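Local coordinates for leucyl aminopeptidase (Trypanosoma brucei brucei TREU927, PDB 5NSK), which probably removes N-terminal amino acids, leucine among them, from peptides as a hexameric metalloaminopeptidase of the M17 family, at residues G254-V259 with C340-A345. Residues are numbered along the deposited sequence; the frame is centred on the assembly and turned at random.
Sequences GGIYSV and CLAENA
I256 and V259, one turn apart on helix 254-260, meet the methyl of A342 on strand 333-344 from two positions along the chain. I256 CG1 lies 4.4 Å from A342 CB, and V259 CG1 lies 4.3 Å from the same CB, so the methyl rests against the notch formed by the two branched side chains on the helix surface. The closer-packed part is the I256 end. Its CG1 stands anti to the backbone N (chi1 -177°) and the extended second torsion carries CD1 on to the strand backbone, where it comes 3.8 Å from L341 N and also packs on C340 CB at 4.3 Å. This is van der Waals contact of a methyl with a peptide group: the CB of L341 points away from the helix.

Toward N344 the fit is looser and more polar. V259 O lies 3.8 Å from E343 O and 3.9 Å from N344 OD1, oxygens that all lack a hydrogen to share and so form no bond with one another. Carbon contacts do not interlock here, V259 CG1 being 4.5 Å from N344 CG. All the touching residues are nevertheless buried, so this side is a polar edge inside the protein and not a solvent-facing one. The segments run in the same general direction, inclined by 31°, with their axes 8.2 Å apart at closest approach, and apolar contacts rather than hydrogen bonds join them.

The face is completed by helix 374-387, whose V377 touches I256, V259 and C340, while its D380 accepts a hydrogen bond from I256 N. Strand 333-344 runs inside the mixed sheet of the catalytic domain, between strands 268-274 and 282-293, and I291 of the latter also packs on V259; helix 246-250 covers I256 through L248.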
loop_
_atom_site.group_PDB
_atom_site.type_symbol
_atom_site.label_atom_id
_atom_site.label_comp_id
_atom_site.label_asym_id
_atom_site.label_seq_id
_atom_site.Cartn_x
_atom_site.Cartn_y
_atom_site.Cartn_z
ATOM N N GLY F 254 34.436 0.939 9.862
ATOM C CA GLY F 254 33.516 -0.147 9.439
ATOM C C GLY F 254 32.189 0.344 8.897
ATOM O O GLY F 254 31.553 -0.355 8.121
ATOM N N GLY F 255 31.792 1.534 9.318
ATOM C CA GLY F 255 30.522 2.123 8.910
ATOM C C GLY F 255 30.519 2.538 7.434
ATOM O O GLY F 255 29.810 1.937 6.594
ATOM N N ILE F 256 31.327 3.541 7.130
ATOM C CA ILE F 256 31.538 3.980 5.737
ATOM C C ILE F 256 32.048 2.858 4.799
ATOM O O ILE F 256 31.668 2.782 3.629
ATOM C CB ILE F 256 32.440 5.229 5.623
ATOM C CG1 ILE F 256 32.523 5.643 4.153
ATOM C CG2 ILE F 256 33.831 4.985 6.183
ATOM C CD1 ILE F 256 32.861 7.103 3.956
ATOM N N TYR F 257 32.895 1.991 5.317
ATOM C CA TYR F 257 33.385 0.833 4.523
ATOM C C TYR F 257 32.243 -0.111 4.147
ATOM O O TYR F 257 32.039 -0.385 2.977
ATOM C CB TYR F 257 34.436 -0.004 5.233
ATOM C CG TYR F 257 34.829 -1.205 4.395
ATOM C CD1 TYR F 257 35.506 -1.030 3.167
ATOM C CD2 TYR F 257 34.482 -2.503 4.788
ATOM C CE1 TYR F 257 35.861 -2.105 2.379
ATOM C CE2 TYR F 257 34.827 -3.592 4.011
ATOM C CZ TYR F 257 35.519 -3.381 2.805
ATOM O OH TYR F 257 35.892 -4.477 2.050
ATOM N N SER F 258 31.461 -0.534 5.143
ATOM C CA SER F 258 30.356 -1.473 4.864
ATOM C C SER F 258 29.240 -0.875 3.943
ATOM O O SER F 258 28.693 -1.560 3.071
ATOM C CB SER F 258 29.794 -2.099 6.140
ATOM O OG SER F 258 28.687 -1.383 6.587
ATOM N N VAL F 259 28.932 0.399 4.135
ATOM C CA VAL F 259 27.925 1.081 3.290
ATOM C C VAL F 259 28.327 1.107 1.794
ATOM O O VAL F 259 27.516 0.821 0.914
ATOM C CB VAL F 259 27.615 2.525 3.798
ATOM C CG1 VAL F 259 26.805 3.339 2.804
ATOM C CG2 VAL F 259 26.880 2.474 5.127
ATOM N N CYS F 340 32.180 12.466 3.559
ATOM C CA CYS F 340 31.878 11.043 3.711
ATOM C C CYS F 340 31.237 10.504 2.442
ATOM O O CYS F 340 30.061 10.618 2.266
ATOM C CB CYS F 340 30.975 10.820 4.882
ATOM S SG CYS F 340 31.524 11.619 6.380
ATOM N N LEU F 341 32.064 9.950 1.577
ATOM C CA LEU F 341 31.684 9.638 0.205
ATOM C C LEU F 341 31.570 8.192 -0.033
ATOM O O LEU F 341 32.528 7.450 0.110
ATOM C CB LEU F 341 32.693 10.197 -0.804
ATOM C CG LEU F 341 32.873 11.708 -0.693
ATOM C CD1 LEU F 341 33.974 12.150 -1.638
ATOM C CD2 LEU F 341 31.588 12.451 -0.996
ATOM N N ALA F 342 30.388 7.772 -0.387
ATOM C CA ALA F 342 30.148 6.345 -0.580
ATOM C C ALA F 342 29.017 6.197 -1.548
ATOM O O ALA F 342 28.101 6.983 -1.566
ATOM C CB ALA F 342 29.804 5.645 0.729
ATOM N N GLU F 343 29.143 5.184 -2.366
ATOM C CA GLU F 343 28.110 4.802 -3.318
ATOM C C GLU F 343 27.349 3.613 -2.651
ATOM O O GLU F 343 27.921 2.560 -2.396
ATOM C CB GLU F 343 28.736 4.472 -4.696
ATOM C CG GLU F 343 27.786 4.346 -5.892
ATOM C CD GLU F 343 28.447 3.746 -7.140
ATOM O OE1 GLU F 343 29.602 4.125 -7.473
ATOM O OE2 GLU F 343 27.806 2.869 -7.765
ATOM N N ASN F 344 26.082 3.835 -2.343
ATOM C CA ASN F 344 25.204 2.790 -1.790
ATOM C C ASN F 344 24.630 1.870 -2.869
ATOM O O ASN F 344 23.531 2.101 -3.383
ATOM C CB ASN F 344 24.044 3.404 -1.019
ATOM C CG ASN F 344 23.442 2.442 -0.011
ATOM O OD1 ASN F 344 23.755 1.243 -0.002
ATOM N ND2 ASN F 344 22.611 2.978 0.887
ATOM N N ALA F 345 25.388 0.831 -3.189
ATOM C CA ALA F 345 25.082 -0.069 -4.322
ATOM C C ALA F 345 24.488 -1.418 -3.883
ATOM O O ALA F 345 24.800 -1.963 -2.801
ATOM C CB ALA F 345 26.300 -0.292 -5.207
#